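Local coordinates for protein intermedilysin (Streptococcus intermedius, PDB 5IMW) that probably lyses host cells by binding cholesterol-containing membranes, inserting into them and assembling an oligomeric pore, at residues L23-E28 with A80-L85; L91-R96 with I226-N231; L163-G168 with N348-I353. One frame throughout, in Å; residues are numbered along the deposited sequence.

Contact 1 of 3, residues L23-E28 with A80-L85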
ATOM      1  N   LEU A  23      11.544   7.892 -15.010  1.00 88.63           N
ATOM      2  CA  LEU A  23      10.833   6.695 -14.574  1.00 85.48           C
ATOM      3  C   LEU A  23       9.515   7.056 -13.900  1.00 85.61           C
ATOM      4  O   LEU A  23       9.165   6.534 -12.843  1.00 87.44           O
ATOM      5  CB  LEU A  23      11.725   5.886 -13.644  1.00 87.41           C
ATOM      6  CG  LEU A  23      13.032   5.425 -14.287  1.00 83.81           C
ATOM      7  CD1 LEU A  23      14.030   5.001 -13.228  1.00 87.22           C
ATOM      8  CD2 LEU A  23      12.773   4.293 -15.272  1.00 76.71           C
ATOM      9  N   THR A  24       8.774   7.966 -14.528  1.00 84.29           N
ATOM     10  CA  THR A  24       7.517   8.473 -13.995  1.00 83.17           C
ATOM     11  C   THR A  24       6.413   8.167 -14.997  1.00 77.43           C
ATOM     12  O   THR A  24       6.511   8.550 -16.169  1.00 75.04           O
ATOM     13  CB  THR A  24       7.603   9.976 -13.725  1.00 85.10           C
ATOM     14  OG1 THR A  24       8.949  10.326 -13.382  1.00 89.78           O
ATOM     15  CG2 THR A  24       6.690  10.363 -12.574  1.00 81.21           C
ATOM     16  N   HIS A  25       5.376   7.468 -14.541  1.00 76.20           N
ATOM     17  CA  HIS A  25       4.221   7.129 -15.365  1.00 74.04           C
ATOM     18  C   HIS A  25       2.996   7.810 -14.774  1.00 81.53           C
ATOM     19  O   HIS A  25       2.608   7.520 -13.638  1.00 85.53           O
ATOM     20  CB  HIS A  25       4.015   5.613 -15.436  1.00 72.83           C
ATOM     21  CG  HIS A  25       2.739   5.211 -16.107  1.00 82.87           C
ATOM     22  ND1 HIS A  25       2.574   5.246 -17.476  1.00 93.61           N
ATOM     23  CD2 HIS A  25       1.563   4.775 -15.599  1.00 88.76           C
ATOM     24  CE1 HIS A  25       1.353   4.844 -17.780  1.00 96.06           C
ATOM     25  NE2 HIS A  25       0.719   4.553 -16.659  1.00 96.22           N
ATOM     26  N   GLN A  26       2.388   8.713 -15.543  1.00 81.02           N
ATOM     27  CA  GLN A  26       1.231   9.479 -15.091  1.00 82.75           C
ATOM     28  C   GLN A  26      -0.030   8.873 -15.698  1.00 84.67           C
ATOM     29  O   GLN A  26      -0.231   8.934 -16.916  1.00 73.38           O
ATOM     30  CB  GLN A  26       1.362  10.950 -15.480  1.00 85.28           C
ATOM     31  CG  GLN A  26       0.420  11.878 -14.717  1.00 86.51           C
ATOM     32  CD  GLN A  26       0.976  12.299 -13.368  1.00 94.29           C
ATOM     33  OE1 GLN A  26       2.192  12.400 -13.189  1.00 91.91           O
ATOM     34  NE2 GLN A  26       0.088  12.546 -12.411  1.00 85.96           N
ATOM     35  N   GLY A  27      -0.879   8.299 -14.849  1.00 87.93           N
ATOM     36  CA  GLY A  27      -2.163   7.787 -15.276  1.00 80.27           C
ATOM     37  C   GLY A  27      -3.158   8.910 -15.489  1.00 78.45           C
ATOM     38  O   GLY A  27      -2.794  10.072 -15.689  1.00 81.75           O
ATOM     39  N   GLU A  28      -4.440   8.553 -15.435  1.00 95.02           N
ATOM     40  CA  GLU A  28      -5.495   9.538 -15.633  1.00 79.84           C
ATOM     41  C   GLU A  28      -5.433  10.615 -14.559  1.00 79.62           C
ATOM     42  O   GLU A  28      -5.135  10.340 -13.393  1.00 85.27           O
ATOM     43  CB  GLU A  28      -6.871   8.865 -15.611  1.00 74.55           C
ATOM     44  CG  GLU A  28      -7.250   8.148 -16.898  1.00 89.04           C
ATOM     45  CD  GLU A  28      -7.475   9.100 -18.062  1.00103.13           C
ATOM     46  OE1 GLU A  28      -7.321  10.325 -17.875  1.00 94.98           O
ATOM     47  OE2 GLU A  28      -7.808   8.621 -19.167  1.00119.53           O
ATOM     48  N   ALA A  80      15.747   2.456 -20.158  1.00 74.59           N
ATOM     49  CA  ALA A  80      14.773   3.102 -19.280  1.00 70.54           C
ATOM     50  C   ALA A  80      13.708   3.824 -20.112  1.00 83.21           C
ATOM     51  O   ALA A  80      13.477   5.026 -19.991  1.00 87.11           O
ATOM     52  CB  ALA A  80      15.479   4.058 -18.328  1.00 79.50           C
ATOM     53  N   ASP A  81      13.053   3.052 -20.973  1.00 84.81           N
ATOM     54  CA  ASP A  81      12.050   3.565 -21.886  1.00 88.17           C
ATOM     55  C   ASP A  81      10.656   3.219 -21.354  1.00 80.57           C
ATOM     56  O   ASP A  81      10.490   2.889 -20.174  1.00 70.30           O
ATOM     57  CB  ASP A  81      12.310   3.000 -23.289  1.00 91.47           C
ATOM     58  CG  ASP A  81      12.295   1.483 -23.320  1.00102.78           C
ATOM     59  OD1 ASP A  81      11.555   0.873 -22.519  1.00102.91           O
ATOM     60  OD2 ASP A  81      13.028   0.898 -24.147  1.00 97.14           O
ATOM     61  N   GLN A  82       9.648   3.278 -22.226  1.00 88.75           N
ATOM     62  CA  GLN A  82       8.278   3.025 -21.794  1.00 90.15           C
ATOM     63  C   GLN A  82       8.096   1.581 -21.343  1.00 79.72           C
ATOM     64  O   GLN A  82       7.334   1.309 -20.408  1.00 89.63           O
ATOM     65  CB  GLN A  82       7.307   3.359 -22.929  1.00 91.96           C
ATOM     66  CG  GLN A  82       5.838   3.118 -22.606  1.00 84.98           C
ATOM     67  CD  GLN A  82       5.332   4.013 -21.496  1.00 90.30           C
ATOM     68  OE1 GLN A  82       6.026   4.929 -21.056  1.00 94.03           O
ATOM     69  NE2 GLN A  82       4.114   3.752 -21.035  1.00 92.89           N
ATOM     70  N   SER A  83       8.787   0.642 -21.992  1.00 75.54           N
ATOM     71  CA  SER A  83       8.579  -0.770 -21.686  1.00 87.14           C
ATOM     72  C   SER A  83       8.955  -1.106 -20.248  1.00 81.13           C
ATOM     73  O   SER A  83       8.347  -1.995 -19.641  1.00 76.56           O
ATOM     74  CB  SER A  83       9.373  -1.642 -22.659  1.00 76.92           C
ATOM     75  OG  SER A  83      10.571  -1.004 -23.063  1.00 85.28           O
ATOM     76  N   LEU A  84       9.949  -0.416 -19.682  1.00 81.68           N
ATOM     77  CA  LEU A  84      10.344  -0.705 -18.308  1.00 69.15           C
ATOM     78  C   LEU A  84       9.262  -0.293 -17.318  1.00 83.08           C
ATOM     79  O   LEU A  84       9.082  -0.957 -16.290  1.00 94.28           O
ATOM     80  CB  LEU A  84      11.661  -0.001 -17.977  1.00 67.61           C
ATOM     81  CG  LEU A  84      12.338  -0.406 -16.664  1.00 67.56           C
ATOM     82  CD1 LEU A  84      12.857  -1.833 -16.736  1.00 69.95           C
ATOM     83  CD2 LEU A  84      13.469   0.548 -16.316  1.00 67.56           C
ATOM     84  N   LEU A  85       8.532   0.787 -17.605  1.00 83.90           N
ATOM     85  CA  LEU A  85       7.463   1.216 -16.710  1.00 67.56           C
ATOM     86  C   LEU A  85       6.296   0.238 -16.736  1.00 67.56           C
ATOM     87  O   LEU A  85       5.629   0.032 -15.716  1.00 81.17           O
ATOM     88  CB  LEU A  85       6.996   2.620 -17.088  1.00 77.22           C
ATOM     89  CG  LEU A  85       8.076   3.699 -17.027  1.00 77.23           C
ATOM     90  CD1 LEU A  85       7.535   5.030 -17.518  1.00 77.66           C
ATOM     91  CD2 LEU A  85       8.622   3.839 -15.616  1.00 78.88           C
TER

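Contact 2 of 3, residues L91-R96 with I226-N231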
ATOM      1  N   LEU A  91      15.578  -5.922 -23.826  1.00 86.59           N
ATOM      2  CA  LEU A  91      17.032  -5.968 -23.770  1.00 93.17           C
ATOM      3  C   LEU A  91      17.639  -5.202 -24.939  1.00 87.43           C
ATOM      4  O   LEU A  91      17.152  -5.271 -26.072  1.00 81.37           O
ATOM      5  CB  LEU A  91      17.515  -7.419 -23.787  1.00 91.19           C
ATOM      6  CG  LEU A  91      17.615  -8.112 -22.426  1.00100.43           C
ATOM      7  CD1 LEU A  91      17.135  -9.553 -22.510  1.00 98.49           C
ATOM      8  CD2 LEU A  91      19.049  -8.068 -21.931  1.00 99.08           C
ATOM      9  N   ILE A  92      18.704  -4.459 -24.657  1.00 83.03           N
ATOM     10  CA  ILE A  92      19.473  -3.793 -25.704  1.00 80.55           C
ATOM     11  C   ILE A  92      20.183  -4.884 -26.499  1.00 82.45           C
ATOM     12  O   ILE A  92      21.060  -5.564 -25.951  1.00 82.67           O
ATOM     13  CB  ILE A  92      20.479  -2.788 -25.121  1.00 76.10           C
ATOM     14  CG1 ILE A  92      19.755  -1.731 -24.288  1.00 67.56           C
ATOM     15  CG2 ILE A  92      21.268  -2.121 -26.244  1.00 83.91           C
ATOM     16  CD1 ILE A  92      20.682  -0.798 -23.542  1.00 67.56           C
ATOM     17  N   PRO A  93      19.846  -5.096 -27.778  1.00 86.24           N
ATOM     18  CA  PRO A  93      20.522  -6.156 -28.539  1.00 95.35           C
ATOM     19  C   PRO A  93      21.944  -5.770 -28.917  1.00 89.73           C
ATOM     20  O   PRO A  93      22.165  -5.079 -29.917  1.00 93.00           O
ATOM     21  CB  PRO A  93      19.627  -6.322 -29.772  1.00 91.64           C
ATOM     22  CG  PRO A  93      19.023  -4.977 -29.969  1.00 92.51           C
ATOM     23  CD  PRO A  93      18.848  -4.382 -28.596  1.00 94.79           C
ATOM     24  N   VAL A  94      22.917  -6.218 -28.124  1.00 93.04           N
ATOM     25  CA  VAL A  94      24.306  -5.812 -28.303  1.00 92.42           C
ATOM     26  C   VAL A  94      25.189  -6.805 -27.568  1.00 99.19           C
ATOM     27  O   VAL A  94      24.782  -7.393 -26.562  1.00 95.99           O
ATOM     28  CB  VAL A  94      24.528  -4.364 -27.795  1.00 89.21           C
ATOM     29  CG1 VAL A  94      24.158  -4.247 -26.319  1.00 92.18           C
ATOM     30  CG2 VAL A  94      25.959  -3.927 -28.021  1.00 97.25           C
ATOM     31  N   ASN A  95      26.407  -6.988 -28.072  1.00 97.42           N
ATOM     32  CA  ASN A  95      27.386  -7.816 -27.387  1.00 98.73           C
ATOM     33  C   ASN A  95      27.676  -7.247 -26.002  1.00 96.64           C
ATOM     34  O   ASN A  95      27.387  -6.084 -25.705  1.00101.22           O
ATOM     35  CB  ASN A  95      28.672  -7.904 -28.206  1.00112.67           C
ATOM     36  CG  ASN A  95      28.414  -8.287 -29.647  1.00120.78           C
ATOM     37  OD1 ASN A  95      28.069  -7.442 -30.474  1.00113.27           O
ATOM     38  ND2 ASN A  95      28.574  -9.566 -29.957  1.00120.13           N
ATOM     39  N   ARG A  96      28.254  -8.083 -25.144  1.00 99.56           N
ATOM     40  CA  ARG A  96      28.524  -7.695 -23.768  1.00100.81           C
ATOM     41  C   ARG A  96      29.894  -8.195 -23.336  1.00103.53           C
ATOM     42  O   ARG A  96      30.490  -9.073 -23.965  1.00110.22           O
ATOM     43  CB  ARG A  96      27.457  -8.234 -22.809  1.00102.16           C
ATOM     44  CG  ARG A  96      26.312  -7.275 -22.540  1.00100.63           C
ATOM     45  CD  ARG A  96      25.495  -7.735 -21.346  1.00101.63           C
ATOM     46  NE  ARG A  96      24.065  -7.636 -21.608  1.00108.21           N
ATOM     47  CZ  ARG A  96      23.395  -8.466 -22.401  1.00110.02           C
ATOM     48  NH1 ARG A  96      24.024  -9.461 -23.015  1.00102.51           N
ATOM     49  NH2 ARG A  96      22.094  -8.297 -22.584  1.00 96.95           N
ATOM     50  N   ILE A 226      23.831   4.519 -30.403  1.00 88.33           N
ATOM     51  CA  ILE A 226      22.831   5.513 -30.783  1.00 84.66           C
ATOM     52  C   ILE A 226      21.823   4.914 -31.756  1.00 85.31           C
ATOM     53  O   ILE A 226      20.639   5.274 -31.732  1.00 93.85           O
ATOM     54  CB  ILE A 226      23.515   6.763 -31.369  1.00 85.39           C
ATOM     55  CG1 ILE A 226      24.480   7.348 -30.332  1.00 87.81           C
ATOM     56  CG2 ILE A 226      22.473   7.797 -31.797  1.00 82.16           C
ATOM     57  CD1 ILE A 226      25.083   8.682 -30.699  1.00 84.39           C
ATOM     58  N   ASN A 227      22.265   4.002 -32.625  1.00 81.78           N
ATOM     59  CA  ASN A 227      21.328   3.314 -33.507  1.00 87.10           C
ATOM     60  C   ASN A 227      20.307   2.517 -32.705  1.00 87.97           C
ATOM     61  O   ASN A 227      19.110   2.539 -33.013  1.00 91.25           O
ATOM     62  CB  ASN A 227      22.083   2.393 -34.471  1.00 99.58           C
ATOM     63  CG  ASN A 227      22.968   3.157 -35.439  1.00 91.95           C
ATOM     64  OD1 ASN A 227      22.798   4.362 -35.637  1.00 84.90           O
ATOM     65  ND2 ASN A 227      23.913   2.456 -36.058  1.00 88.87           N
ATOM     66  N   ARG A 228      20.760   1.816 -31.663  1.00 93.89           N
ATOM     67  CA  ARG A 228      19.865   1.036 -30.815  1.00 88.61           C
ATOM     68  C   ARG A 228      18.985   1.903 -29.921  1.00 86.19           C
ATOM     69  O   ARG A 228      18.201   1.350 -29.140  1.00 99.21           O
ATOM     70  CB  ARG A 228      20.676   0.067 -29.951  1.00 91.70           C
ATOM     71  CG  ARG A 228      20.986  -1.265 -30.624  1.00 90.21           C
ATOM     72  CD  ARG A 228      22.428  -1.349 -31.100  1.00 94.09           C
ATOM     73  NE  ARG A 228      22.719  -2.644 -31.713  1.00100.77           N
ATOM     74  CZ  ARG A 228      23.922  -3.028 -32.127  1.00 96.59           C
ATOM     75  NH1 ARG A 228      24.966  -2.223 -31.998  1.00110.06           N
ATOM     76  NH2 ARG A 228      24.084  -4.226 -32.672  1.00106.34           N
ATOM     77  N   GLY A 229      19.090   3.225 -30.009  1.00 79.30           N
ATOM     78  CA  GLY A 229      18.242   4.104 -29.232  1.00 89.80           C
ATOM     79  C   GLY A 229      18.744   4.422 -27.844  1.00 88.41           C
ATOM     80  O   GLY A 229      17.959   4.885 -27.010  1.00 84.47           O
ATOM     81  N   VAL A 230      20.024   4.193 -27.565  1.00 86.00           N
ATOM     82  CA  VAL A 230      20.594   4.472 -26.252  1.00 84.35           C
ATOM     83  C   VAL A 230      21.036   5.930 -26.239  1.00 80.51           C
ATOM     84  O   VAL A 230      22.044   6.290 -26.852  1.00 90.31           O
ATOM     85  CB  VAL A 230      21.759   3.529 -25.932  1.00 85.42           C
ATOM     86  CG1 VAL A 230      22.309   3.808 -24.538  1.00 80.26           C
ATOM     87  CG2 VAL A 230      21.317   2.074 -26.048  1.00 82.03           C
ATOM     88  N   ASN A 231      20.282   6.769 -25.538  1.00 69.04           N
ATOM     89  CA  ASN A 231      20.531   8.204 -25.503  1.00 75.93           C
ATOM     90  C   ASN A 231      19.923   8.758 -24.219  1.00 84.73           C
ATOM     91  O   ASN A 231      19.534   8.002 -23.323  1.00 91.80           O
ATOM     92  CB  ASN A 231      19.962   8.872 -26.759  1.00 82.15           C
ATOM     93  CG  ASN A 231      18.575   8.376 -27.095  1.00 85.52           C
ATOM     94  OD1 ASN A 231      17.626   8.592 -26.343  1.00 82.27           O
ATOM     95  ND2 ASN A 231      18.448   7.699 -28.229  1.00 81.57           N
TER

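Contact 3 of 3, residues L163-G168 with N348-I353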
ATOM      1  N   LEU A 163      -4.496   0.117  -8.500  1.00 81.01           N
ATOM      2  CA  LEU A 163      -3.644  -0.995  -8.091  1.00 81.04           C
ATOM      3  C   LEU A 163      -2.373  -1.050  -8.928  1.00 69.54           C
ATOM      4  O   LEU A 163      -1.298  -1.378  -8.413  1.00 68.51           O
ATOM      5  CB  LEU A 163      -4.417  -2.309  -8.193  1.00 91.66           C
ATOM      6  CG  LEU A 163      -5.702  -2.385  -7.363  1.00 67.56           C
ATOM      7  CD1 LEU A 163      -6.452  -3.682  -7.631  1.00 67.56           C
ATOM      8  CD2 LEU A 163      -5.400  -2.243  -5.875  1.00 67.56           C
ATOM      9  N   GLN A 164      -2.474  -0.725 -10.219  1.00 73.70           N
ATOM     10  CA  GLN A 164      -1.297  -0.750 -11.079  1.00 67.56           C
ATOM     11  C   GLN A 164      -0.250   0.254 -10.622  1.00 67.56           C
ATOM     12  O   GLN A 164       0.942   0.074 -10.892  1.00 79.09           O
ATOM     13  CB  GLN A 164      -1.703  -0.474 -12.526  1.00 67.56           C
ATOM     14  CG  GLN A 164      -2.769  -1.420 -13.042  1.00 72.32           C
ATOM     15  CD  GLN A 164      -2.849  -1.463 -14.553  1.00 73.18           C
ATOM     16  OE1 GLN A 164      -2.470  -2.455 -15.177  1.00 86.06           O
ATOM     17  NE2 GLN A 164      -3.360  -0.395 -15.149  1.00 81.15           N
ATOM     18  N   ALA A 165      -0.667   1.313  -9.934  1.00 74.90           N
ATOM     19  CA  ALA A 165       0.282   2.296  -9.434  1.00 82.75           C
ATOM     20  C   ALA A 165       0.971   1.846  -8.153  1.00 77.34           C
ATOM     21  O   ALA A 165       2.015   2.405  -7.801  1.00 80.35           O
ATOM     22  CB  ALA A 165      -0.421   3.633  -9.194  1.00 76.65           C
ATOM     23  N   LYS A 166       0.421   0.856  -7.455  1.00 76.25           N
ATOM     24  CA  LYS A 166       1.006   0.371  -6.211  1.00 86.62           C
ATOM     25  C   LYS A 166       1.853  -0.878  -6.403  1.00 83.41           C
ATOM     26  O   LYS A 166       2.896  -1.020  -5.756  1.00 85.25           O
ATOM     27  CB  LYS A 166      -0.099   0.080  -5.189  1.00 89.02           C
ATOM     28  CG  LYS A 166       0.396  -0.442  -3.845  1.00 84.10           C
ATOM     29  CD  LYS A 166       1.501   0.434  -3.270  1.00 95.17           C
ATOM     30  CE  LYS A 166       1.938  -0.042  -1.900  1.00105.59           C
ATOM     31  NZ  LYS A 166       3.337   0.379  -1.607  1.00108.10           N
ATOM     32  N   PHE A 167       1.430  -1.789  -7.279  1.00 76.32           N
ATOM     33  CA  PHE A 167       2.139  -3.037  -7.511  1.00 74.49           C
ATOM     34  C   PHE A 167       2.827  -3.103  -8.867  1.00 76.01           C
ATOM     35  O   PHE A 167       3.633  -4.015  -9.087  1.00 79.82           O
ATOM     36  CB  PHE A 167       1.169  -4.219  -7.380  1.00 78.33           C
ATOM     37  CG  PHE A 167       0.482  -4.289  -6.049  1.00 76.42           C
ATOM     38  CD1 PHE A 167       1.205  -4.162  -4.872  1.00 73.12           C
ATOM     39  CD2 PHE A 167      -0.885  -4.474  -5.971  1.00 84.56           C
ATOM     40  CE1 PHE A 167       0.572  -4.226  -3.646  1.00 77.81           C
ATOM     41  CE2 PHE A 167      -1.522  -4.537  -4.750  1.00 83.49           C
ATOM     42  CZ  PHE A 167      -0.793  -4.414  -3.585  1.00 78.28           C
ATOM     43  N   GLY A 168       2.537  -2.182  -9.767  1.00 67.56           N
ATOM     44  CA  GLY A 168       3.137  -2.179 -11.081  1.00 67.56           C
ATOM     45  C   GLY A 168       2.090  -2.388 -12.163  1.00 69.85           C
ATOM     46  O   GLY A 168       1.022  -2.974 -11.934  1.00 67.56           O
ATOM     47  N   ASN A 348       4.912   5.816 -10.026  1.00 82.03           N
ATOM     48  CA  ASN A 348       3.632   5.734 -10.720  1.00 80.22           C
ATOM     49  C   ASN A 348       2.631   6.650 -10.031  1.00 82.04           C
ATOM     50  O   ASN A 348       2.420   6.543  -8.818  1.00 84.68           O
ATOM     51  CB  ASN A 348       3.105   4.296 -10.740  1.00 82.25           C
ATOM     52  CG  ASN A 348       4.071   3.324 -11.395  1.00 86.20           C
ATOM     53  OD1 ASN A 348       5.244   3.640 -11.601  1.00 96.67           O
ATOM     54  ND2 ASN A 348       3.583   2.132 -11.722  1.00 83.31           N
ATOM     55  N   ASN A 349       2.023   7.548 -10.805  1.00 88.57           N
ATOM     56  CA  ASN A 349       1.058   8.504 -10.287  1.00 76.43           C
ATOM     57  C   ASN A 349      -0.235   8.400 -11.084  1.00 75.85           C
ATOM     58  O   ASN A 349      -0.221   8.096 -12.280  1.00 83.65           O
ATOM     59  CB  ASN A 349       1.607   9.937 -10.354  1.00 74.34           C
ATOM     60  CG  ASN A 349       2.986  10.063  -9.726  1.00 78.98           C
ATOM     61  OD1 ASN A 349       3.367   9.261  -8.874  1.00 89.51           O
ATOM     62  ND2 ASN A 349       3.739  11.072 -10.145  1.00 78.82           N
ATOM     63  N   THR A 350      -1.355   8.651 -10.413  1.00 83.68           N
ATOM     64  CA  THR A 350      -2.660   8.578 -11.061  1.00 88.92           C
ATOM     65  C   THR A 350      -3.708   9.136 -10.109  1.00 83.60           C
ATOM     66  O   THR A 350      -3.456   9.325  -8.917  1.00 87.34           O
ATOM     67  CB  THR A 350      -3.010   7.141 -11.467  1.00 74.27           C
ATOM     68  OG1 THR A 350      -4.309   7.109 -12.071  1.00 94.59           O
ATOM     69  CG2 THR A 350      -3.003   6.227 -10.261  1.00 83.01           C
ATOM     70  N   ASP A 351      -4.888   9.406 -10.660  1.00 77.63           N
ATOM     71  CA  ASP A 351      -6.068   9.747  -9.884  1.00 89.40           C
ATOM     72  C   ASP A 351      -7.082   8.615  -9.988  1.00 91.05           C
ATOM     73  O   ASP A 351      -6.995   7.754 -10.869  1.00 80.42           O
ATOM     74  CB  ASP A 351      -6.692  11.062 -10.366  1.00 82.83           C
ATOM     75  CG  ASP A 351      -5.796  12.259 -10.109  1.00 86.29           C
ATOM     76  OD1 ASP A 351      -4.920  12.169  -9.226  1.00 87.96           O
ATOM     77  OD2 ASP A 351      -5.972  13.295 -10.785  1.00 87.48           O
ATOM     78  N   TYR A 352      -8.048   8.617  -9.072  1.00 73.20           N
ATOM     79  CA  TYR A 352      -9.047   7.558  -9.041  1.00 73.90           C
ATOM     80  C   TYR A 352     -10.221   7.997  -8.178  1.00 76.03           C
ATOM     81  O   TYR A 352     -10.107   8.912  -7.357  1.00 67.56           O
ATOM     82  CB  TYR A 352      -8.448   6.246  -8.516  1.00 80.84           C
ATOM     83  CG  TYR A 352      -8.008   6.298  -7.068  1.00 78.28           C
ATOM     84  CD1 TYR A 352      -6.857   6.982  -6.694  1.00 78.76           C
ATOM     85  CD2 TYR A 352      -8.737   5.655  -6.077  1.00 67.56           C
ATOM     86  CE1 TYR A 352      -6.452   7.031  -5.372  1.00 72.96           C
ATOM     87  CE2 TYR A 352      -8.340   5.699  -4.755  1.00 67.56           C
ATOM     88  CZ  TYR A 352      -7.198   6.386  -4.408  1.00 67.56           C
ATOM     89  OH  TYR A 352      -6.800   6.431  -3.091  1.00 67.56           O
ATOM     90  N   ILE A 353     -11.355   7.333  -8.386  1.00 72.57           N
ATOM     91  CA  ILE A 353     -12.578   7.602  -7.636  1.00 80.14           C
ATOM     92  C   ILE A 353     -12.596   6.748  -6.374  1.00 80.91           C
ATOM     93  O   ILE A 353     -12.693   5.518  -6.446  1.00 94.14           O
ATOM     94  CB  ILE A 353     -13.818   7.325  -8.497  1.00103.33           C
ATOM     95  CG1 ILE A 353     -13.920   8.340  -9.640  1.00 88.71           C
ATOM     96  CG2 ILE A 353     -15.083   7.333  -7.652  1.00 90.97           C
ATOM     97  CD1 ILE A 353     -14.101   9.781  -9.200  1.00 84.72           C
TER

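Contact 1 of 3, residues L23-E28 with A80-L85
L85 lies against the backbone of L23 and the start of strand 24-26, while L23 sends its own side chain past it toward A80 and L84. The two methyls of L85 divide the work. L85 CD2 rests 3.8 Å from L23 C, the carbonyl carbon. L85 CD1 lies 3.9 Å from T24 O and 4.1 Å from H25 CB. In L23 the CG is anti to the carbonyl carbon (chi1 -60°), and together with an extended chi2 this puts CD2 where three side chains converge: CD2 of L84 at 3.9 Å, CB of A80 at 4.1 Å and CD2 of L85 at 4.2 Å. The L23 and L84 side chains cross obliquely there. F337 and Y333 of strand 329-337 close the same apolar cluster, from the L23 and L84 sides respectively. The short helix 82-85, which follows strand 77-79, is thereby packed on strand 24-26, the outermost strand beside 346-361 in the mixed sheet of this cytolysin; backbone bonds from L23 and H25 to Q347 fasten that strand to its neighbour. Farther out, two polar side chains only approach each other. H25 has its ring anti to the backbone N (chi1 172°), and ND1 stands 4.2 Å from NE2 of Q82, which reaches across through a chain bent at chi2, with the imidazole and amide planes 48° apart. H25 and E86, a close neighbour of the Q82 side chain, bind zinc in another structure of this protein; no zinc is bound to this chain.

Contact 2 of 3, residues L91-R96 with I226-N231
Apolar packing comes first, with I92 and V230 facing each other through methyl groups. CD1 of I92 lies 3.9 Å from CG2 of V230, and CG2 of I92 is 4.2 Å from the same methyl, so one valine methyl meets the methyls of both isoleucine branches. The two side chains stand at about a right angle. In V230 it is CG1 that is anti to the backbone N (chi1 -178°), and CG2, beside that N, does the touching. The aliphatic part of R228 extends the apolar surface: its CB is 4.3 Å from CG2 of I92, and its CG is 4.2 Å from CG of P93, where the proline ring borders the arginine chain.

Polar and planar contacts gather at the far end of R228. A bend at chi2 (104°) swings the chain along P93 and sets NE 3.1 Å from the carbonyl O of P93, which approaches the guanidinium obliquely. One face of the same group carries CG2 of V94, 4.4 Å from NH1. NH1 also makes a weak hydrogen bond back to D224 O in the preceding helix.

G229, just beyond helix 222-227, closes it with a Schellman motif: its phi is positive and its N is hydrogen-bonded to I226 O. The chain after G229 brings V230 alongside I92.

Strand 77-79 contacts both segments: I92 pairs with L77 through the backbone, and K79 NZ hydrogen-bonds to R228 O. F216 and I220 pack on V94, while Y11 OH of helix 2-14 hydrogen-bonds to V230 O, so the loop leading to strand 99-103 and the end of helix 222-227 meet beside the N-terminal helix.

Contact 3 of 3, residues L163-G168 with N348-I353
The last turns of helix 160-167 pack at A165 against N348 and T350 of the long strand 346-361, joining a helix that follows strand 149-156 of the five-stranded sheet to the elongated three-stranded one. Helix and strand run nearly antiparallel, at 161°, with their axes 7.6 Å apart at closest approach. The small side chain of A165 is consistent with this spacing. CB of A165 touches CG2 of T350 at 3.8 Å on one hand and CB of N348 at 3.9 Å on the other. The N348 CB also lies 3.7 Å from the A165 carbonyl O, packing alongside the helix backbone. T350 has OG1 anti to its own N (chi1 179°), an orientation that leaves CG2 to face the alanine while OG1 donates to the carbonyl O of D351 at 3.0 Å. G168, with positive phi, is the first residue beyond the helix. F167 starts away from the strand, and its ring meets those of Y249 and F171. T350 and N348 pair through their backbones with I55 and N57 of strand 44-59. By topology, helix 160-167, between strands 149-156 and 191-200, corresponds to the first of two helical bundles that in relatives refold into transmembrane hairpins; its packing on the domain 2 sheet, thought to be given up on unfurling, is consistent with the soluble, pre-insertion form.

How the contacts relate
Contacts 1 and 3 are neighbours, with centres about 12 Å apart. They are joined through the mixed sheet, where strand 24-26 runs beside strand 346-361 and N349 exchanges probable backbone hydrogen bonds with H25 and G27. One sheet thus carries helix 82-85 at its outer strand and helix 160-167 on strand 346-361. Contact 2 sits farther out, with its centre about 19 Å from that of contact 1 and about 30 Å from that of contact 3, and touches neither. Along the chain contact 1 closes before the other two open, whereas contacts 2 and 3 interleave, so segments far apart in sequence are brought together within one family region.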